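Cyclohexadienyl dehydratase (Synthetic construct, PDB 5JOS) probably dehydrates prephenate and arogenate in phenylalanine biosynthesis, as a reconstructed ancestral enzyme built on the fold of periplasmic solute-binding proteins. Local coordinates at residues M107-T112 with S207-M212; L114-D119 with Q168-G173. All blocks are in the same frame, centred on the assembly; numbering follows the deposited sequence.

Overall arrangement
Running from the N terminus, the chain first builds much of one lobe and reaches 107-112, where it leaves the small antiparallel sheet through strand 107-109, turns at Gly-110 and enters the five-stranded mixed sheet of the other lobe as strand 111-116. Residues 114-119, at the far end of that strand, meet the end of helix 166-171 in interaction 2, closing a loop of 48 residues. The chain then returns through 207-212, and interaction 1 closes a wider loop of 94 residues that contains the whole of interaction 2. The centres lie about 25 Å apart: interaction 1 pairs the two strands that pass between the lobes, while interaction 2 packs helix against sheet within one lobe.

Interaction 1. Residues M107-T112 with S207-M212; sequences MTFGKT and SEKGYM
Phe-109 and Ser-207 form an antiparallel hydrogen-bonded pair. Phe-109 N gives its hydrogen to Ser-207 O at 3.0 Å, reaching that oxygen from above its carbonyl plane, and Ser-207 N returns a bond to Phe-109 O at 2.9 Å, nearly along the C=O axis. Two residues on, Lys-209 N bonds to Met-107 O at 2.9 Å. Between them Thr-108 and Glu-208 are a non-hydrogen-bonded pair, their CA atoms 4.4 Å apart, with both side chains on the face away from Phe-109.

The nonpolar contact lies on the other face, with the Phe-109 ring at its middle. With chi1 at 72°, CG of Phe-109 is tucked in between N and C of its own backbone, and the ring leans over the partner strand. Ser-207 CB sits over one ring face in a CH-pi contact, 3.8 Å from the centroid and displaced toward the rim. The Lys-209 chain, bent at chi2 (-67°), crosses the phenylalanine at about a right angle, bringing its CE to 3.7 Å from Phe-109 CE1. Replacing the ring by an alanine here is likely to strip Ser-207 CB of its aromatic partner and open a gap beside CD and CE of Lys-209, although the ammonium keeps its own bonds.

The Lys-209 ammonium is hydrogen-bonded to Gly-89 O, Tyr-33 OH and Thr-91 OG1, which fixes the far end of the chain. Strand 205-213 is the middle of a three-stranded antiparallel sheet, flanked by 101-102 and 107-109. Together the paired segments resemble the two-stranded hinge of periplasmic binding proteins. Gly-110 turns the chain into the other lobe, where Lys-111 makes a salt bridge to Asp-181; Met-107 packs on helices 48-60 and 236-245.

Interaction 2. Residues L114-D119 with Q168-G173; sequences LVRKED and QEVASG
Arg-116 reaches from the end of its strand to the last turn of helix 166-171 and turns the edge of its guanidinium to Val-170 O. NH1 of Arg-116 lies 2.8 Å from Val-170 O; the oxygen is in the guanidinium plane, and the donor meets one of its lone pairs in the carbonyl plane. A bend at chi3 (-71°) swings the guanidinium round to this oxygen, with Arg-116 CG passing 3.4 Å from Val-170 O.

Val-170 O also accepts Gly-173 N, one of the two bonds back into the last turn that make the Schellman motif; Gly-173 has the positive phi this ending requires. Arg-116 supplies a second donor at the helix C terminus, where its charge would probably suit the partial negative charge there. NH1 also bonds to Ala-175 O, and NH2 forms a salt bridge with Asp-176. Glu-118 is a long salt-bridge partner of NE; Asp-119, well out of the guanidinium plane, meets NH2 by charge alone.

Beside this hydrogen bond, Val-170 lays CG1 on the strand backbone, 3.7 Å from Val-115 C, and both methyls border Leu-114 O. The valine continues onto Met-178 and Leu-195, on the strands flanking 111-116.

Interaction 1. Residues M107-T112 with S207-M212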
ATOM      1  N   MET A 107      -0.566  -2.293  -4.354  1.00 37.70           N
ATOM      2  CA  MET A 107      -1.015  -0.966  -4.080  1.00 36.09           C
ATOM      3  C   MET A 107      -0.011   0.021  -4.602  1.00 35.33           C
ATOM      4  O   MET A 107       1.237  -0.187  -4.510  1.00 34.27           O
ATOM      5  CB  MET A 107      -1.129  -0.780  -2.547  1.00 34.95           C
ATOM      6  CG  MET A 107      -1.901   0.471  -2.202  1.00 42.97           C
ATOM      7  SD  MET A 107      -1.892   0.577  -0.411  1.00 45.02           S
ATOM      8  CE  MET A 107      -2.912  -0.881  -0.058  1.00 41.90           C
ATOM      9  N   THR A 108      -0.531   1.121  -5.129  1.00 33.49           N
ATOM     10  CA  THR A 108       0.294   2.289  -5.488  1.00 34.34           C
ATOM     11  C   THR A 108      -0.015   3.473  -4.591  1.00 37.88           C
ATOM     12  O   THR A 108      -1.108   3.577  -4.094  1.00 38.61           O
ATOM     13  CB  THR A 108       0.137   2.683  -6.930  1.00 37.09           C
ATOM     14  OG1 THR A 108      -1.234   2.910  -7.217  1.00 44.64           O
ATOM     15  CG2 THR A 108       0.555   1.486  -7.855  1.00 42.68           C
ATOM     16  N   PHE A 109       0.981   4.261  -4.276  1.00 33.89           N
ATOM     17  CA  PHE A 109       0.771   5.375  -3.421  1.00 36.31           C
ATOM     18  C   PHE A 109       1.754   6.492  -3.654  1.00 37.83           C
ATOM     19  O   PHE A 109       2.702   6.315  -4.385  1.00 36.87           O
ATOM     20  CB  PHE A 109       0.798   4.889  -1.957  1.00 32.96           C
ATOM     21  CG  PHE A 109       2.144   4.498  -1.417  1.00 30.59           C
ATOM     22  CD1 PHE A 109       2.618   3.206  -1.570  1.00 30.73           C
ATOM     23  CD2 PHE A 109       2.868   5.358  -0.690  1.00 30.29           C
ATOM     24  CE1 PHE A 109       3.844   2.849  -1.060  1.00 29.10           C
ATOM     25  CE2 PHE A 109       4.096   5.018  -0.160  1.00 31.32           C
ATOM     26  CZ  PHE A 109       4.579   3.747  -0.333  1.00 28.52           C
ATOM     27  N   GLY A 110       1.499   7.670  -3.058  1.00 35.70           N
ATOM     28  CA  GLY A 110       2.479   8.731  -2.989  1.00 34.43           C
ATOM     29  C   GLY A 110       1.841   9.951  -2.419  1.00 32.05           C
ATOM     30  O   GLY A 110       1.805  10.092  -1.223  1.00 32.79           O
ATOM     31  N   LYS A 111       1.344  10.817  -3.292  1.00 32.54           N
ATOM     32  CA  LYS A 111       0.454  11.877  -2.934  1.00 31.49           C
ATOM     33  C   LYS A 111      -0.972  11.502  -3.294  1.00 32.48           C
ATOM     34  O   LYS A 111      -1.197  10.892  -4.309  1.00 30.75           O
ATOM     35  CB  LYS A 111       0.836  13.136  -3.693  1.00 33.69           C
ATOM     36  CG  LYS A 111       2.291  13.612  -3.510  1.00 33.97           C
ATOM     37  CD  LYS A 111       2.648  13.871  -2.074  1.00 33.67           C
ATOM     38  CE  LYS A 111       4.049  14.452  -1.869  1.00 35.48           C
ATOM     39  NZ  LYS A 111       4.253  14.448  -0.346  1.00 39.68           N
ATOM     40  N   THR A 112      -1.905  11.945  -2.455  1.00 30.79           N
ATOM     41  CA  THR A 112      -3.309  11.647  -2.622  1.00 31.26           C
ATOM     42  C   THR A 112      -4.061  12.970  -2.269  1.00 29.51           C
ATOM     43  O   THR A 112      -3.825  13.577  -1.200  1.00 31.62           O
ATOM     44  CB  THR A 112      -3.755  10.529  -1.652  1.00 31.48           C
ATOM     45  OG1 THR A 112      -3.111   9.296  -2.012  1.00 33.67           O
ATOM     46  CG2 THR A 112      -5.252  10.228  -1.737  1.00 32.96           C
ATOM     47  N   SER A 207       5.204   5.471  -5.544  1.00 36.98           N
ATOM     48  CA  SER A 207       5.694   4.279  -4.986  1.00 35.85           C
ATOM     49  C   SER A 207       4.694   3.112  -5.061  1.00 35.48           C
ATOM     50  O   SER A 207       3.551   3.254  -5.434  1.00 33.61           O
ATOM     51  CB  SER A 207       6.099   4.471  -3.537  1.00 33.30           C
ATOM     52  OG  SER A 207       6.960   5.566  -3.394  1.00 33.83           O
ATOM     53  N   GLU A 208       5.153   1.956  -4.637  1.00 32.35           N
ATOM     54  CA  GLU A 208       4.286   0.793  -4.589  1.00 36.37           C
ATOM     55  C   GLU A 208       4.649  -0.180  -3.497  1.00 31.96           C
ATOM     56  O   GLU A 208       5.769  -0.157  -2.920  1.00 30.91           O
ATOM     57  CB  GLU A 208       4.292   0.127  -5.987  1.00 42.17           C
ATOM     58  CG  GLU A 208       5.599  -0.425  -6.394  1.00 48.51           C
ATOM     59  CD  GLU A 208       5.696  -0.876  -7.887  1.00 51.30           C
ATOM     60  OE1 GLU A 208       5.176  -0.217  -8.786  1.00 52.48           O
ATOM     61  OE2 GLU A 208       6.262  -1.955  -8.136  1.00 61.63           O
ATOM     62  N   LYS A 209       3.688  -1.018  -3.170  1.00 30.54           N
ATOM     63  CA  LYS A 209       3.871  -2.042  -2.186  1.00 30.24           C
ATOM     64  C   LYS A 209       3.847  -3.365  -2.918  1.00 31.25           C
ATOM     65  O   LYS A 209       3.036  -3.575  -3.832  1.00 29.53           O
ATOM     66  CB  LYS A 209       2.676  -2.136  -1.202  1.00 32.34           C
ATOM     67  CG  LYS A 209       2.221  -0.891  -0.428  1.00 35.18           C
ATOM     68  CD  LYS A 209       3.254  -0.501   0.511  1.00 35.94           C
ATOM     69  CE  LYS A 209       2.730   0.514   1.526  1.00 36.56           C
ATOM     70  NZ  LYS A 209       3.943   0.760   2.379  1.00 30.68           N
ATOM     71  N   GLY A 210       4.627  -4.304  -2.410  1.00 29.67           N
ATOM     72  CA  GLY A 210       4.732  -5.607  -3.053  1.00 27.95           C
ATOM     73  C   GLY A 210       5.049  -6.613  -1.978  1.00 27.79           C
ATOM     74  O   GLY A 210       5.387  -6.264  -0.808  1.00 28.25           O
ATOM     75  N   TYR A 211       4.895  -7.885  -2.334  1.00 31.32           N
ATOM     76  CA  TYR A 211       5.326  -8.990  -1.448  1.00 30.20           C
ATOM     77  C   TYR A 211       6.774  -9.394  -1.782  1.00 32.71           C
ATOM     78  O   TYR A 211       7.133  -9.575  -2.900  1.00 31.85           O
ATOM     79  CB  TYR A 211       4.337 -10.153  -1.468  1.00 30.94           C
ATOM     80  CG  TYR A 211       2.934  -9.664  -1.134  1.00 30.13           C
ATOM     81  CD1 TYR A 211       2.680  -9.023   0.019  1.00 32.08           C
ATOM     82  CD2 TYR A 211       1.904  -9.817  -2.016  1.00 33.16           C
ATOM     83  CE1 TYR A 211       1.405  -8.555   0.310  1.00 32.54           C
ATOM     84  CE2 TYR A 211       0.618  -9.395  -1.716  1.00 31.64           C
ATOM     85  CZ  TYR A 211       0.396  -8.715  -0.577  1.00 28.65           C
ATOM     86  OH  TYR A 211      -0.853  -8.191  -0.308  1.00 29.23           O
ATOM     87  N   MET A 212       7.578  -9.539  -0.756  1.00 32.10           N
ATOM     88  CA  MET A 212       8.988  -9.705  -0.941  1.00 36.71           C
ATOM     89  C   MET A 212       9.396 -11.139  -0.789  1.00 34.62           C
ATOM     90  O   MET A 212       9.059 -11.770   0.207  1.00 33.32           O
ATOM     91  CB  MET A 212       9.692  -8.888   0.120  1.00 40.00           C
ATOM     92  CG  MET A 212      11.012  -8.333  -0.296  1.00 43.82           C
ATOM     93  SD  MET A 212      11.879  -7.233   0.864  1.00 44.45           S
ATOM     94  CE  MET A 212      11.772  -7.985   2.442  1.00 48.54           C
TER

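Interaction 2. Residues L114-D119 with Q168-G173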
ATOM      1  N   LEU A 114      -6.987  15.069  -0.793  1.00 31.02           N
ATOM      2  CA  LEU A 114      -8.042  14.962   0.202  1.00 31.60           C
ATOM      3  C   LEU A 114      -9.040  16.074   0.015  1.00 32.45           C
ATOM      4  O   LEU A 114      -8.657  17.252  -0.065  1.00 35.07           O
ATOM      5  CB  LEU A 114      -7.355  15.131   1.520  1.00 31.81           C
ATOM      6  CG  LEU A 114      -8.224  15.190   2.781  1.00 34.36           C
ATOM      7  CD1 LEU A 114      -8.663  13.805   3.075  1.00 32.55           C
ATOM      8  CD2 LEU A 114      -7.378  15.754   3.931  1.00 39.84           C
ATOM      9  N   VAL A 115     -10.310  15.723  -0.089  1.00 31.20           N
ATOM     10  CA  VAL A 115     -11.331  16.658  -0.573  1.00 33.83           C
ATOM     11  C   VAL A 115     -12.563  16.493   0.282  1.00 35.43           C
ATOM     12  O   VAL A 115     -12.632  15.553   1.099  1.00 34.60           O
ATOM     13  CB  VAL A 115     -11.672  16.396  -2.008  1.00 36.28           C
ATOM     14  CG1 VAL A 115     -10.410  16.526  -2.880  1.00 37.87           C
ATOM     15  CG2 VAL A 115     -12.360  15.024  -2.200  1.00 37.77           C
ATOM     16  N   ARG A 116     -13.529  17.382   0.173  1.00 33.67           N
ATOM     17  CA  ARG A 116     -14.780  17.118   0.862  1.00 37.53           C
ATOM     18  C   ARG A 116     -15.479  15.920   0.282  1.00 40.58           C
ATOM     19  O   ARG A 116     -15.368  15.614  -0.919  1.00 39.32           O
ATOM     20  CB  ARG A 116     -15.750  18.321   0.793  1.00 38.71           C
ATOM     21  CG  ARG A 116     -15.247  19.476   1.617  1.00 38.56           C
ATOM     22  CD  ARG A 116     -16.167  20.682   1.576  1.00 41.47           C
ATOM     23  NE  ARG A 116     -16.111  21.299   0.268  1.00 42.98           N
ATOM     24  CZ  ARG A 116     -15.134  22.093  -0.183  1.00 42.74           C
ATOM     25  NH1 ARG A 116     -14.085  22.407   0.548  1.00 40.56           N
ATOM     26  NH2 ARG A 116     -15.233  22.605  -1.382  1.00 43.44           N
ATOM     27  N   LYS A 117     -16.230  15.272   1.160  1.00 40.01           N
ATOM     28  CA  LYS A 117     -16.970  14.091   0.805  1.00 45.17           C
ATOM     29  C   LYS A 117     -17.822  14.279  -0.487  1.00 48.33           C
ATOM     30  O   LYS A 117     -17.755  13.488  -1.417  1.00 49.66           O
ATOM     31  CB  LYS A 117     -17.856  13.706   1.975  1.00 47.30           C
ATOM     32  CG  LYS A 117     -18.982  12.787   1.602  1.00 56.16           C
ATOM     33  CD  LYS A 117     -18.562  11.375   1.818  1.00 61.83           C
ATOM     34  CE  LYS A 117     -19.381  10.852   2.961  1.00 71.52           C
ATOM     35  NZ  LYS A 117     -20.833  10.864   2.585  1.00 75.75           N
ATOM     36  N   GLU A 118     -18.660  15.278  -0.510  1.00 51.30           N
ATOM     37  CA  GLU A 118     -19.461  15.536  -1.695  1.00 57.99           C
ATOM     38  C   GLU A 118     -18.667  15.925  -2.968  1.00 55.17           C
ATOM     39  O   GLU A 118     -19.232  15.981  -4.029  1.00 57.56           O
ATOM     40  CB  GLU A 118     -20.464  16.643  -1.411  1.00 62.83           C
ATOM     41  CG  GLU A 118     -19.838  18.035  -1.285  1.00 67.45           C
ATOM     42  CD  GLU A 118     -19.459  18.410   0.124  1.00 72.57           C
ATOM     43  OE1 GLU A 118     -19.154  17.486   0.952  1.00 65.49           O
ATOM     44  OE2 GLU A 118     -19.454  19.645   0.372  1.00 78.06           O
ATOM     45  N   ASP A 119     -17.385  16.201  -2.875  1.00 51.30           N
ATOM     46  CA  ASP A 119     -16.605  16.539  -4.063  1.00 51.99           C
ATOM     47  C   ASP A 119     -15.849  15.328  -4.526  1.00 51.27           C
ATOM     48  O   ASP A 119     -14.931  15.453  -5.316  1.00 52.14           O
ATOM     49  CB  ASP A 119     -15.573  17.607  -3.688  1.00 51.62           C
ATOM     50  CG  ASP A 119     -16.152  19.000  -3.613  1.00 50.35           C
ATOM     51  OD1 ASP A 119     -17.305  19.169  -3.886  1.00 51.77           O
ATOM     52  OD2 ASP A 119     -15.430  19.950  -3.314  1.00 45.29           O
ATOM     53  N   GLN A 168      -8.825  20.468   8.016  1.00 36.98           N
ATOM     54  CA  GLN A 168      -9.990  21.150   8.510  1.00 36.86           C
ATOM     55  C   GLN A 168     -10.346  22.372   7.681  1.00 36.77           C
ATOM     56  O   GLN A 168     -11.523  22.747   7.600  1.00 37.88           O
ATOM     57  CB  GLN A 168      -9.728  21.554   9.960  1.00 41.53           C
ATOM     58  CG  GLN A 168     -10.938  22.062  10.631  1.00 52.74           C
ATOM     59  CD  GLN A 168     -12.121  21.101  10.497  1.00 56.55           C
ATOM     60  OE1 GLN A 168     -12.009  19.907  10.847  1.00 54.14           O
ATOM     61  NE2 GLN A 168     -13.259  21.621   9.977  1.00 57.89           N
ATOM     62  N   GLU A 169      -9.349  22.986   7.033  1.00 37.82           N
ATOM     63  CA  GLU A 169      -9.645  24.014   6.033  1.00 38.09           C
ATOM     64  C   GLU A 169     -10.448  23.438   4.883  1.00 35.74           C
ATOM     65  O   GLU A 169     -11.281  24.121   4.336  1.00 37.42           O
ATOM     66  CB  GLU A 169      -8.372  24.592   5.437  1.00 40.10           C
ATOM     67  CG  GLU A 169      -7.479  25.286   6.456  1.00 41.77           C
ATOM     68  CD  GLU A 169      -8.184  26.398   7.144  1.00 44.92           C
ATOM     69  OE1 GLU A 169      -8.637  27.303   6.456  1.00 43.46           O
ATOM     70  OE2 GLU A 169      -8.336  26.346   8.375  1.00 50.32           O
ATOM     71  N   VAL A 170     -10.118  22.217   4.436  1.00 34.65           N
ATOM     72  CA  VAL A 170     -10.896  21.576   3.388  1.00 33.72           C
ATOM     73  C   VAL A 170     -12.338  21.338   3.855  1.00 35.41           C
ATOM     74  O   VAL A 170     -13.265  21.700   3.181  1.00 36.81           O
ATOM     75  CB  VAL A 170     -10.240  20.266   2.890  1.00 34.88           C
ATOM     76  CG1 VAL A 170     -11.127  19.533   1.918  1.00 35.34           C
ATOM     77  CG2 VAL A 170      -8.931  20.605   2.177  1.00 33.95           C
ATOM     78  N   ALA A 171     -12.497  20.696   5.002  1.00 39.71           N
ATOM     79  CA  ALA A 171     -13.782  20.329   5.545  1.00 41.11           C
ATOM     80  C   ALA A 171     -14.646  21.492   5.738  1.00 46.49           C
ATOM     81  O   ALA A 171     -15.828  21.336   5.565  1.00 43.67           O
ATOM     82  CB  ALA A 171     -13.670  19.644   6.904  1.00 44.76           C
ATOM     83  N   SER A 172     -14.096  22.623   6.185  1.00 44.05           N
ATOM     84  CA  SER A 172     -14.945  23.753   6.533  1.00 49.01           C
ATOM     85  C   SER A 172     -15.173  24.547   5.266  1.00 51.70           C
ATOM     86  O   SER A 172     -15.852  25.522   5.309  1.00 53.11           O
ATOM     87  CB  SER A 172     -14.221  24.665   7.540  1.00 53.44           C
ATOM     88  OG  SER A 172     -13.018  25.128   6.862  1.00 57.71           O
ATOM     89  N   GLY A 173     -14.571  24.201   4.138  1.00 53.37           N
ATOM     90  CA  GLY A 173     -14.922  24.890   2.878  1.00 51.31           C
ATOM     91  C   GLY A 173     -14.041  26.091   2.592  1.00 51.30           C
ATOM     92  O   GLY A 173     -14.335  26.908   1.688  1.00 46.94           O
TER